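Long-range contact in response regulator receiver protein (Desulfuromonas acetoxidans, PDB 2ZAY), which probably acts as a phosphoacceptor module in two-component signalling, its CheY-like receiver domain being part of a longer response regulator: residues A87-A92 / I106-K111. Sequence-based numbering, arbitrary orientation.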
ATOM      1  N   ALA A  87       0.718   5.112  -0.459  1.00 18.95           N
ATOM      2  CA  ALA A  87       0.387   5.436   0.921  1.00 20.23           C
ATOM      3  C   ALA A  87      -1.083   5.802   1.052  1.00 20.10           C
ATOM      4  O   ALA A  87      -1.642   6.495   0.204  1.00 20.46           O
ATOM      5  CB  ALA A  87       1.252   6.594   1.427  1.00 19.10           C
ATOM      6  N   LEU A  88      -1.695   5.323   2.129  1.00 21.71           N
ATOM      7  CA  LEU A  88      -3.088   5.596   2.442  1.00 23.64           C
ATOM      8  C   LEU A  88      -3.041   6.343   3.771  1.00 23.64           C
ATOM      9  O   LEU A  88      -2.429   5.876   4.723  1.00 24.04           O
ATOM     10  CB  LEU A  88      -3.853   4.281   2.601  1.00 26.06           C
ATOM     11  CG  LEU A  88      -4.906   3.919   1.552  1.00 30.17           C
ATOM     12  CD1 LEU A  88      -4.371   4.120   0.146  1.00 28.58           C
ATOM     13  CD2 LEU A  88      -5.344   2.475   1.783  1.00 32.10           C
ATOM     14  N   SER A  89      -3.668   7.509   3.852  1.00 25.40           N
ATOM     15  CA  SER A  89      -3.611   8.235   5.109  1.00 25.58           C
ATOM     16  C   SER A  89      -4.916   8.876   5.522  1.00 26.67           C
ATOM     17  O   SER A  89      -5.631   9.458   4.703  1.00 23.54           O
ATOM     18  CB  SER A  89      -2.521   9.306   5.054  1.00 27.17           C
ATOM     19  OG  SER A  89      -2.514  10.067   6.251  1.00 26.74           O
ATOM     20  N   GLY A  90      -5.212   8.755   6.811  1.00 28.58           N
ATOM     21  CA  GLY A  90      -6.421   9.337   7.355  1.00 32.25           C
ATOM     22  C   GLY A  90      -6.206  10.783   7.762  1.00 32.71           C
ATOM     23  O   GLY A  90      -7.129  11.433   8.249  1.00 34.51           O
ATOM     24  N   ARG A  91      -4.988  11.287   7.578  1.00 32.46           N
ATOM     25  CA  ARG A  91      -4.672  12.674   7.915  1.00 33.84           C
ATOM     26  C   ARG A  91      -4.625  13.467   6.621  1.00 33.67           C
ATOM     27  O   ARG A  91      -5.376  14.422   6.425  1.00 34.79           O
ATOM     28  CB  ARG A  91      -3.327  12.753   8.642  1.00 34.24           C
ATOM     29  CG  ARG A  91      -3.309  11.922   9.901  1.00 37.26           C
ATOM     30  CD  ARG A  91      -2.057  12.139  10.728  1.00 40.21           C
ATOM     31  NE  ARG A  91      -2.183  11.458  12.015  1.00 42.57           N
ATOM     32  CZ  ARG A  91      -1.309  11.556  13.010  1.00 42.21           C
ATOM     33  NH1 ARG A  91      -0.227  12.314  12.875  1.00 40.92           N
ATOM     34  NH2 ARG A  91      -1.526  10.901  14.143  1.00 42.55           N
ATOM     35  N   ALA A  92      -3.732  13.064   5.731  1.00 33.43           N
ATOM     36  CA  ALA A  92      -3.618  13.699   4.431  1.00 31.97           C
ATOM     37  C   ALA A  92      -3.464  15.223   4.412  1.00 31.43           C
ATOM     38  O   ALA A  92      -4.156  15.920   3.662  1.00 31.24           O
ATOM     39  CB  ALA A  92      -4.806  13.290   3.571  1.00 31.67           C
ATOM     40  N   ILE A 106       4.938   5.845  -4.512  1.00 16.48           N
ATOM     41  CA  ILE A 106       4.481   6.041  -5.888  1.00 19.03           C
ATOM     42  C   ILE A 106       3.175   6.826  -6.002  1.00 18.69           C
ATOM     43  O   ILE A 106       2.891   7.423  -7.046  1.00 20.22           O
ATOM     44  CB  ILE A 106       4.360   4.687  -6.626  1.00 19.39           C
ATOM     45  CG1 ILE A 106       4.524   4.914  -8.128  1.00 23.77           C
ATOM     46  CG2 ILE A 106       3.039   4.022  -6.292  1.00 19.79           C
ATOM     47  CD1 ILE A 106       4.726   3.637  -8.906  1.00 27.27           C
ATOM     48  N   ASP A 107       2.368   6.811  -4.948  1.00 18.03           N
ATOM     49  CA  ASP A 107       1.119   7.575  -4.935  1.00 19.19           C
ATOM     50  C   ASP A 107       0.679   7.780  -3.487  1.00 18.62           C
ATOM     51  O   ASP A 107       1.221   7.159  -2.564  1.00 17.72           O
ATOM     52  CB  ASP A 107       0.001   6.870  -5.727  1.00 19.41           C
ATOM     53  CG  ASP A 107      -1.010   7.862  -6.322  1.00 22.85           C
ATOM     54  OD1 ASP A 107      -1.131   8.992  -5.797  1.00 25.49           O
ATOM     55  OD2 ASP A 107      -1.691   7.515  -7.310  1.00 22.90           O
ATOM     56  N   PHE A 108      -0.293   8.665  -3.296  1.00 18.50           N
ATOM     57  CA  PHE A 108      -0.815   8.979  -1.970  1.00 20.72           C
ATOM     58  C   PHE A 108      -2.328   9.127  -2.081  1.00 22.30           C
ATOM     59  O   PHE A 108      -2.823   9.895  -2.913  1.00 22.53           O
ATOM     60  CB  PHE A 108      -0.199  10.286  -1.474  1.00 22.22           C
ATOM     61  CG  PHE A 108      -0.699  10.721  -0.124  1.00 23.85           C
ATOM     62  CD1 PHE A 108      -0.040  10.328   1.036  1.00 25.30           C
ATOM     63  CD2 PHE A 108      -1.832  11.525  -0.016  1.00 27.81           C
ATOM     64  CE1 PHE A 108      -0.500  10.731   2.293  1.00 27.94           C
ATOM     65  CE2 PHE A 108      -2.306  11.936   1.233  1.00 28.82           C
ATOM     66  CZ  PHE A 108      -1.636  11.538   2.391  1.00 28.93           C
ATOM     67  N   ILE A 109      -3.061   8.397  -1.248  1.00 22.04           N
ATOM     68  CA  ILE A 109      -4.517   8.443  -1.283  1.00 24.39           C
ATOM     69  C   ILE A 109      -5.081   8.742   0.094  1.00 24.35           C
ATOM     70  O   ILE A 109      -4.781   8.047   1.065  1.00 24.53           O
ATOM     71  CB  ILE A 109      -5.098   7.098  -1.761  1.00 25.62           C
ATOM     72  CG1 ILE A 109      -4.474   6.712  -3.105  1.00 26.34           C
ATOM     73  CG2 ILE A 109      -6.622   7.201  -1.889  1.00 27.98           C
ATOM     74  CD1 ILE A 109      -4.900   5.336  -3.594  1.00 26.28           C
ATOM     75  N   ALA A 110      -5.904   9.782   0.172  1.00 25.13           N
ATOM     76  CA  ALA A 110      -6.513  10.170   1.434  1.00 26.33           C
ATOM     77  C   ALA A 110      -7.736   9.324   1.772  1.00 28.34           C
ATOM     78  O   ALA A 110      -8.580   9.063   0.912  1.00 29.12           O
ATOM     79  CB  ALA A 110      -6.906  11.643   1.387  1.00 28.03           C
ATOM     80  N   LYS A 111      -7.811   8.877   3.022  1.00 29.30           N
ATOM     81  CA  LYS A 111      -8.957   8.112   3.498  1.00 32.95           C
ATOM     82  C   LYS A 111     -10.067   9.146   3.725  1.00 35.36           C
ATOM     83  O   LYS A 111      -9.789  10.339   3.845  1.00 35.77           O
ATOM     84  CB  LYS A 111      -8.631   7.421   4.830  1.00 32.90           C
ATOM     85  CG  LYS A 111      -7.696   6.221   4.744  1.00 34.70           C
ATOM     86  CD  LYS A 111      -7.346   5.732   6.147  1.00 37.46           C
ATOM     87  CE  LYS A 111      -7.153   4.217   6.214  1.00 39.56           C
ATOM     88  NZ  LYS A 111      -6.074   3.723   5.329  1.00 43.47           N
TER
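A87, L88 and S89 pair in parallel register with F108, I109 and A110, their axes approaching to 4.8 Å at an angle of 22°; A87 N and S89 N donate to D107 O and I109 O, and I109 N and K111 N to A87 O and S89 O, the last at 2.8 Å. On the face shared by A87, S89, F108 and A110, F108 CG stands anti to the backbone N (chi1 179°), carrying the ring alongside the neighbouring strand: S89 CB approaches CZ obliquely at 3.6 Å, while A92 CA meets the ring edge in its plane. A92 CB also presses tightly on A110 CB at 3.4 Å. On the face of L88 and I109, the two side chains run side by side, L88 CD1 3.6 Å from I109 CB. K111 lays its methylenes along S89 and G90, then bends so that NZ reaches 3.6 Å from L88 CB and forms a salt bridge with D15, consistent with the lysine–acidic pocket of receiver domains. S89 OG accepts from R91 N in an ST turn and is hydrogen-bonded to E96 OE2. The pair closes the beta-alpha-beta unit in which helix 94-103, covering F108 and A87, connects 85-89 to 107-110, an outermost strand; helix 115-129 packs on I109.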